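Local coordinates for sensor protein (Vibrio cholerae O1 biovar El Tor, PDB 3MXQ) that probably transfers phosphate from ATP to a protein histidine as a sensor kinase, and is represented here by its N-terminal PAS domain, at residues Y42-V47 and E60-K65; A75-R80 and S92-E97; Q120-I125 and L139-V144. One frame throughout, in Å; residues are numbered along the deposited sequence.

Interaction 1. Residues Y42-V47 and E60-K65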
# COMPACT_ATOMS: atom_id res chain seq x y z
N TYR A 42 3.02 6.46 -28.63
CA TYR A 42 1.69 6.55 -28.02
C TYR A 42 0.93 5.23 -27.88
O TYR A 42 -0.21 5.19 -27.41
CB TYR A 42 0.85 7.66 -28.69
CG TYR A 42 1.66 8.92 -28.93
CD1 TYR A 42 2.03 9.75 -27.87
CD2 TYR A 42 2.07 9.26 -30.21
CE1 TYR A 42 2.79 10.91 -28.09
CE2 TYR A 42 2.82 10.40 -30.44
CZ TYR A 42 3.18 11.22 -29.39
OH TYR A 42 3.93 12.35 -29.68
N VAL A 43 1.59 4.14 -28.26
CA VAL A 43 1.02 2.80 -28.19
C VAL A 43 1.02 2.31 -26.74
O VAL A 43 2.05 2.35 -26.06
CB VAL A 43 1.79 1.82 -29.09
CG1 VAL A 43 1.18 0.44 -29.02
CG2 VAL A 43 1.78 2.32 -30.53
N ILE A 44 -0.14 1.84 -26.27
CA ILE A 44 -0.28 1.37 -24.89
C ILE A 44 0.40 0.03 -24.66
O ILE A 44 0.21 -0.93 -25.40
CB ILE A 44 -1.76 1.31 -24.45
CG1 ILE A 44 -2.34 2.72 -24.39
CG2 ILE A 44 -1.90 0.64 -23.08
CD1 ILE A 44 -3.82 2.77 -24.56
N VAL A 45 1.20 -0.01 -23.61
CA VAL A 45 2.01 -1.18 -23.31
C VAL A 45 1.47 -1.94 -22.10
O VAL A 45 1.38 -3.15 -22.11
CB VAL A 45 3.48 -0.78 -23.08
CG1 VAL A 45 4.29 -1.96 -22.60
CG2 VAL A 45 4.06 -0.21 -24.36
N LYS A 46 1.12 -1.20 -21.05
CA LYS A 46 0.64 -1.79 -19.81
C LYS A 46 -0.40 -0.87 -19.22
O LYS A 46 -0.34 0.35 -19.39
CB LYS A 46 1.79 -1.96 -18.81
CG LYS A 46 1.35 -2.11 -17.34
CD LYS A 46 2.48 -2.62 -16.47
CE LYS A 46 1.96 -3.17 -15.14
NZ LYS A 46 1.39 -4.55 -15.29
N VAL A 47 -1.34 -1.45 -18.48
CA VAL A 47 -2.41 -0.69 -17.88
C VAL A 47 -2.92 -1.35 -16.58
O VAL A 47 -3.05 -2.56 -16.50
CB VAL A 47 -3.52 -0.47 -18.94
CG1 VAL A 47 -3.93 -1.78 -19.58
CG2 VAL A 47 -4.70 0.22 -18.35
N GLU A 60 -7.35 -6.17 -22.27
CA GLU A 60 -7.00 -6.99 -23.42
C GLU A 60 -7.06 -6.18 -24.72
O GLU A 60 -6.14 -6.23 -25.53
CB GLU A 60 -7.90 -8.23 -23.50
N THR A 61 -8.14 -5.42 -24.88
CA THR A 61 -8.43 -4.66 -26.10
C THR A 61 -7.47 -3.47 -26.28
O THR A 61 -7.10 -3.15 -27.41
CB THR A 61 -9.89 -4.12 -26.09
OG1 THR A 61 -10.80 -5.15 -25.69
CG2 THR A 61 -10.29 -3.61 -27.46
N MSE A 62 -7.07 -2.85 -25.18
CA MSE A 62 -6.29 -1.62 -25.20
C MSE A 62 -4.82 -1.81 -25.54
O MSE A 62 -4.19 -0.91 -26.07
CB MSE A 62 -6.37 -0.90 -23.87
CG MSE A 62 -7.75 -0.47 -23.48
SE MSE A 62 -7.69 0.79 -22.01
CE MSE A 62 -7.06 2.35 -22.97
N GLN A 63 -4.28 -2.97 -25.21
CA GLN A 63 -2.84 -3.18 -25.33
C GLN A 63 -2.43 -3.26 -26.79
O GLN A 63 -3.05 -3.97 -27.58
CB GLN A 63 -2.42 -4.44 -24.58
CG GLN A 63 -1.15 -4.29 -23.77
CD GLN A 63 -0.08 -5.27 -24.19
OE1 GLN A 63 -0.38 -6.38 -24.63
NE2 GLN A 63 1.17 -4.86 -24.08
N GLY A 64 -1.38 -2.52 -27.15
CA GLY A 64 -0.90 -2.48 -28.53
C GLY A 64 -1.72 -1.55 -29.40
O GLY A 64 -1.79 -1.72 -30.62
N LYS A 65 -2.34 -0.56 -28.76
CA LYS A 65 -3.13 0.46 -29.44
C LYS A 65 -2.72 1.85 -28.99
O LYS A 65 -2.25 2.03 -27.87
CB LYS A 65 -4.62 0.25 -29.18
CG LYS A 65 -5.17 -1.03 -29.76
CD LYS A 65 -6.69 -0.99 -29.85
CE LYS A 65 -7.22 -1.99 -30.87
NZ LYS A 65 -6.88 -3.38 -30.48
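Met62, present as selenomethionine, meets Ile44 through the ends of both side chains: its CE lies 3.6 Å from Ile44 CD1. A bend at chi3 (74°) turns that terminal carbon back after an extended chi2. Flexible and unbranched, methionine suits this buried place, where Ile44 also packs on Ile67 and Leu70 of helix 67-70. Gln63, the first residue to leave helical conformation, follows. Its chain bends at chi2 and carries NE2 to Val45 O at 2.6 Å. The bond is bent, with an N-H...O angle of 137°, and the carbonyl oxygen lies out of the amide plane. Glutamine is long enough to reach the carbonyl one residue beyond Ile44 O, which the backbone takes. Gly64 occupies the third position of a type II turn from Met62 to Lys65, and its phi of 80° is readily adopted by a residue without a side chain. Its N donates to Ile44 O at 2.8 Å, while Val43 CG1 rests against Gly64 C at 3.5 Å. Lys65 closes the turn through a weak backbone bond to Met62 O, and its own carbonyl oxygen accepts Ile44 N at 2.7 Å. The lysine CB points away from the strand, and the long chain returns NZ to Thr61 O at 3.1 Å. Ile44 is thus held through both backbone polar atoms, so the turn after helix 59-62 is tied to edge strand 44-47 of the PAS fold chiefly by main-chain bonds. The Lys65 ammonium, bonded to Thr61 O near the end of the helix, would plausibly stabilise that end.

Interaction 2. Residues A75-R80 and S92-E97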
# COMPACT_ATOMS: atom_id res chain seq x y z
N ALA A 75 -7.00 13.60 -27.10
CA ALA A 75 -5.71 13.43 -27.77
C ALA A 75 -4.81 14.66 -27.74
O ALA A 75 -3.63 14.55 -27.41
CB ALA A 75 -5.91 12.96 -29.18
N ASP A 76 -5.36 15.82 -28.09
CA ASP A 76 -4.63 17.09 -28.11
C ASP A 76 -3.90 17.37 -26.81
O ASP A 76 -2.70 17.64 -26.80
CB ASP A 76 -5.59 18.24 -28.38
CG ASP A 76 -5.54 18.70 -29.80
OD1 ASP A 76 -6.41 19.53 -30.19
OD2 ASP A 76 -4.63 18.24 -30.53
N TYR A 77 -4.65 17.32 -25.71
CA TYR A 77 -4.12 17.60 -24.40
C TYR A 77 -3.06 16.56 -24.02
O TYR A 77 -1.94 16.92 -23.64
CB TYR A 77 -5.28 17.65 -23.40
CG TYR A 77 -4.86 18.06 -22.02
CD1 TYR A 77 -4.99 17.19 -20.94
CD2 TYR A 77 -4.33 19.33 -21.78
CE1 TYR A 77 -4.59 17.57 -19.67
CE2 TYR A 77 -3.92 19.71 -20.52
CZ TYR A 77 -4.06 18.83 -19.47
OH TYR A 77 -3.66 19.22 -18.21
N LEU A 78 -3.42 15.29 -24.16
CA LEU A 78 -2.53 14.17 -23.88
C LEU A 78 -1.22 14.21 -24.65
O LEU A 78 -0.16 13.93 -24.07
CB LEU A 78 -3.24 12.85 -24.17
CG LEU A 78 -3.76 12.07 -22.96
CD1 LEU A 78 -4.35 10.73 -23.39
CD2 LEU A 78 -2.66 11.87 -21.94
N LYS A 79 -1.28 14.55 -25.94
CA LYS A 79 -0.08 14.65 -26.76
C LYS A 79 0.83 15.77 -26.26
O LYS A 79 2.05 15.61 -26.25
CB LYS A 79 -0.43 14.86 -28.22
CG LYS A 79 0.75 14.63 -29.17
CD LYS A 79 0.35 14.73 -30.64
CE LYS A 79 1.45 14.25 -31.55
NZ LYS A 79 2.53 15.26 -31.68
N ARG A 80 0.24 16.88 -25.83
CA ARG A 80 1.06 17.97 -25.32
C ARG A 80 1.76 17.55 -24.03
O ARG A 80 2.91 17.88 -23.80
CB ARG A 80 0.25 19.26 -25.12
CG ARG A 80 1.13 20.47 -24.83
CD ARG A 80 0.36 21.77 -24.76
NE ARG A 80 -0.05 22.24 -26.09
CZ ARG A 80 0.78 22.76 -27.01
NH1 ARG A 80 2.09 22.86 -26.78
NH2 ARG A 80 0.30 23.15 -28.18
N SER A 92 6.13 15.59 -14.91
CA SER A 92 5.27 16.74 -14.67
C SER A 92 4.07 16.30 -13.85
O SER A 92 3.66 15.15 -13.90
CB SER A 92 4.80 17.34 -16.00
OG SER A 92 3.71 16.59 -16.52
N PHE A 93 3.53 17.24 -13.07
CA PHE A 93 2.36 16.98 -12.27
C PHE A 93 1.46 18.21 -12.28
O PHE A 93 1.91 19.31 -11.95
CB PHE A 93 2.75 16.63 -10.83
CG PHE A 93 1.58 16.26 -9.96
CD1 PHE A 93 1.15 14.94 -9.86
CD2 PHE A 93 0.91 17.23 -9.22
CE1 PHE A 93 0.07 14.60 -9.04
CE2 PHE A 93 -0.18 16.89 -8.40
CZ PHE A 93 -0.60 15.58 -8.32
N SER A 94 0.20 18.02 -12.66
CA SER A 94 -0.76 19.11 -12.68
C SER A 94 -2.17 18.55 -12.66
O SER A 94 -2.38 17.37 -12.95
CB SER A 94 -0.58 19.95 -13.95
OG SER A 94 -0.84 19.15 -15.10
N SER A 95 -3.14 19.40 -12.33
CA SER A 95 -4.53 19.01 -12.43
C SER A 95 -4.85 18.84 -13.90
O SER A 95 -4.14 19.36 -14.75
CB SER A 95 -5.43 20.05 -11.78
OG SER A 95 -5.13 21.36 -12.22
N TRP A 96 -5.90 18.08 -14.19
CA TRP A 96 -6.32 17.90 -15.57
C TRP A 96 -7.04 19.16 -16.01
O TRP A 96 -8.12 19.47 -15.52
CB TRP A 96 -7.23 16.68 -15.70
CG TRP A 96 -7.51 16.32 -17.11
CD1 TRP A 96 -8.32 16.98 -17.97
CD2 TRP A 96 -6.98 15.20 -17.83
NE1 TRP A 96 -8.33 16.36 -19.19
CE2 TRP A 96 -7.52 15.26 -19.13
CE3 TRP A 96 -6.11 14.16 -17.50
CZ2 TRP A 96 -7.21 14.31 -20.11
CZ3 TRP A 96 -5.80 13.22 -18.47
CH2 TRP A 96 -6.35 13.30 -19.76
N GLU A 97 -6.42 19.89 -16.94
CA GLU A 97 -6.87 21.24 -17.29
C GLU A 97 -7.91 21.33 -18.40
O GLU A 97 -8.66 22.30 -18.46
CB GLU A 97 -5.67 22.11 -17.66
CG GLU A 97 -4.52 22.06 -16.65
CD GLU A 97 -3.20 22.47 -17.26
OE1 GLU A 97 -3.17 23.55 -17.92
OE2 GLU A 97 -2.21 21.74 -17.09
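Tyr77 OH is gripped twice by Glu97. The backbone N of Glu97 donates to it at 3.1 Å in a fairly straight bond (162° at the hydrogen), and the hydroxyl in turn gives a weak bond to Glu97 OE2, also at 3.1 Å. Tyrosine suits the place because one oxygen can accept and donate at the tip of a rigid ring. The carboxylate is turned nearly perpendicular to that ring, and OE2 has a second, long and weak ion pair with Lys81. With CG anti to the backbone N (chi1 -175°), the phenol reaches out from helix 75-88 and passes one face of Trp96. Its CE1 stands 3.7 Å above the indole plane, over the centre, while CD1 comes 3.7 Å from Trp96 CE2. The pair is a tilted edge-to-face stack, planes at 56°, with the tyrosine edge toward the tryptophan face. A broad indole can serve several neighbours at once: Leu78 CG approaches Trp96 CH2 at 4.3 Å, His101 stacks on the ring, and Trp96 NE1 makes a weak bond to Pro100 O. The contact thus joins helix 75-88 to the chain just past edge strand 92-95, through a Tyr77-Trp96 aromatic pair with polar groups of Glu97 at the phenol's tip. This is the helix-to-strand connection of a PAS fold, in which helix 75-88 leads into edge strand 92-95 and packs on a face of the antiparallel sheet, order 2-1-5-4-3.

Interaction 3. Residues Q120-I125 and L139-V144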
# COMPACT_ATOMS: atom_id res chain seq x y z
N GLN A 120 -9.50 15.96 -11.12
CA GLN A 120 -8.44 15.01 -11.40
C GLN A 120 -7.08 15.66 -11.54
O GLN A 120 -6.95 16.77 -12.04
CB GLN A 120 -8.74 14.23 -12.68
CG GLN A 120 -9.93 13.31 -12.57
CD GLN A 120 -10.16 12.47 -13.82
OE1 GLN A 120 -9.64 12.77 -14.90
NE2 GLN A 120 -10.95 11.42 -13.67
N ASN A 121 -6.06 14.95 -11.06
CA ASN A 121 -4.67 15.30 -11.30
C ASN A 121 -4.02 14.30 -12.25
O ASN A 121 -4.41 13.12 -12.30
CB ASN A 121 -3.89 15.35 -9.98
CG ASN A 121 -4.15 16.62 -9.19
OD1 ASN A 121 -4.27 17.70 -9.75
ND2 ASN A 121 -4.21 16.49 -7.87
N LEU A 122 -3.04 14.79 -13.00
CA LEU A 122 -2.32 14.00 -14.00
C LEU A 122 -0.82 14.10 -13.78
O LEU A 122 -0.27 15.20 -13.62
CB LEU A 122 -2.67 14.46 -15.41
CG LEU A 122 -1.81 13.93 -16.55
CD1 LEU A 122 -2.00 12.46 -16.76
CD2 LEU A 122 -2.16 14.66 -17.82
N GLU A 123 -0.17 12.94 -13.80
CA GLU A 123 1.28 12.85 -13.64
C GLU A 123 1.84 12.12 -14.83
O GLU A 123 1.40 11.03 -15.16
CB GLU A 123 1.62 12.12 -12.34
CG GLU A 123 3.09 12.17 -11.97
CD GLU A 123 3.37 11.92 -10.47
OE1 GLU A 123 4.13 12.76 -9.87
OE2 GLU A 123 2.87 10.91 -9.89
N VAL A 124 2.79 12.76 -15.51
CA VAL A 124 3.50 12.15 -16.63
C VAL A 124 4.97 11.94 -16.25
O VAL A 124 5.67 12.89 -15.89
CB VAL A 124 3.40 13.03 -17.89
CG1 VAL A 124 4.02 12.32 -19.07
CG2 VAL A 124 1.94 13.34 -18.20
N ILE A 125 5.43 10.69 -16.32
CA ILE A 125 6.80 10.37 -15.95
C ILE A 125 7.51 9.65 -17.09
O ILE A 125 7.08 8.55 -17.50
CB ILE A 125 6.87 9.43 -14.73
CG1 ILE A 125 6.19 10.05 -13.50
CG2 ILE A 125 8.31 9.06 -14.44
CD1 ILE A 125 5.61 9.03 -12.52
N LEU A 139 1.84 7.14 -17.12
CA LEU A 139 0.74 8.09 -16.87
C LEU A 139 -0.09 7.61 -15.70
O LEU A 139 -0.47 6.44 -15.61
CB LEU A 139 -0.19 8.22 -18.08
CG LEU A 139 0.40 8.45 -19.47
CD1 LEU A 139 -0.70 8.56 -20.49
CD2 LEU A 139 1.19 9.72 -19.45
N CYS A 140 -0.37 8.53 -14.79
CA CYS A 140 -1.12 8.20 -13.61
C CYS A 140 -2.17 9.27 -13.46
O CYS A 140 -1.85 10.47 -13.52
CB CYS A 140 -0.21 8.20 -12.40
SG CYS A 140 1.25 7.11 -12.56
N VAL A 141 -3.42 8.87 -13.29
CA VAL A 141 -4.49 9.84 -13.11
C VAL A 141 -5.07 9.70 -11.72
O VAL A 141 -5.53 8.62 -11.35
CB VAL A 141 -5.57 9.74 -14.22
CG1 VAL A 141 -6.72 10.71 -13.95
CG2 VAL A 141 -4.95 10.01 -15.59
N TYR A 142 -5.01 10.78 -10.96
CA TYR A 142 -5.44 10.81 -9.56
C TYR A 142 -6.72 11.58 -9.41
O TYR A 142 -6.90 12.59 -10.06
CB TYR A 142 -4.40 11.48 -8.68
CG TYR A 142 -3.05 10.84 -8.73
CD1 TYR A 142 -2.72 9.80 -7.87
CD2 TYR A 142 -2.07 11.31 -9.62
CE1 TYR A 142 -1.48 9.22 -7.91
CE2 TYR A 142 -0.82 10.73 -9.66
CZ TYR A 142 -0.53 9.69 -8.80
OH TYR A 142 0.72 9.12 -8.85
N ASP A 143 -7.57 11.11 -8.51
CA ASP A 143 -8.85 11.76 -8.22
C ASP A 143 -8.82 12.48 -6.88
O ASP A 143 -8.50 11.87 -5.87
CB ASP A 143 -9.96 10.72 -8.23
CG ASP A 143 -10.50 10.49 -9.62
OD1 ASP A 143 -11.50 11.15 -9.98
OD2 ASP A 143 -9.91 9.69 -10.37
N VAL A 144 -9.15 13.76 -6.89
CA VAL A 144 -9.29 14.54 -5.65
C VAL A 144 -10.74 15.01 -5.44
O VAL A 144 -11.51 15.10 -6.39
CB VAL A 144 -8.32 15.76 -5.62
CG1 VAL A 144 -8.14 16.27 -4.20
CG2 VAL A 144 -6.97 15.40 -6.18
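Tyr142 lies across from Asn121 and Glu123, and its side chain can be followed outward from the sheet. CB sits 4.1 Å from Asn121 CB, its partner in a hydrogen-bonded antiparallel pair. CD2 then passes the backbone oxygen of Asn121, which lies at the ring edge near its plane. Farther out, CE2 meets Glu123 CB at 3.9 Å, again at the edge. The ring leans along the strand because CG lies beside the backbone N (chi1 -58°), which brings OH to 3.0 Å from Glu123 OE2. The two oxygens are bridged by a guanidinium: Arg21 of the second subunit forms a salt bridge with Glu123 and a hydrogen bond with Tyr142 OH. Glutamate and tyrosine suit this place because both extend far enough from the sheet to meet a neighbouring chain.

Beneath them the two backbones pair closely. Asn121 N donates to Tyr142 O at 2.7 Å and Tyr142 N to Asn121 O at 2.8 Å, and Glu123 and Cys140 pair in the same way. These strands, 118-128 and 134-145, form the hairpin at the heart of the PAS sheet, with strand 134-145 central in the five-stranded order; over residues 120-125 and 139-144 the strand directions make 157°, close to antiparallel.

The other face is mainly apolar. Leu139 CD2 lies 3.9 Å from both methyls of Val124, the two side chains running alongside each other, and Leu122 CD1 meets Val141 CG2 at 4.0 Å. Branched residues fill this face under helix 75-88, whose Leu78 touches Leu139 and whose Ala85 touches Val124. At its end Gln120 runs beside Asp143 with amide and carboxylate planes nearly perpendicular; Gln120 OE1 accepts a hydrogen bond from His101, and Asp143 forms a salt bridge with Arg54.

All three contacts reach the same five-stranded PAS sheet but differ in depth. Interaction 3 is the buried one, joining two inner strands, whereas interactions 1 and 2 are partly buried and involve the two outermost strands of the chain, 44-47 and 92-95. Interaction 2 adjoins interaction 3 directly, their centres about 9 Å apart: strands 92-95 and 118-128 are sheet neighbours, with probable hydrogen bonds from Leu122 N to Ser94 O and from Trp96 N to Gln120 O. Interaction 1 lies farther off, its centre about 19 Å from that of interaction 2, though Tyr42 packs on Lys79. Backbone bonds dominate interactions 1 and 3, and aromatic side chains interaction 2.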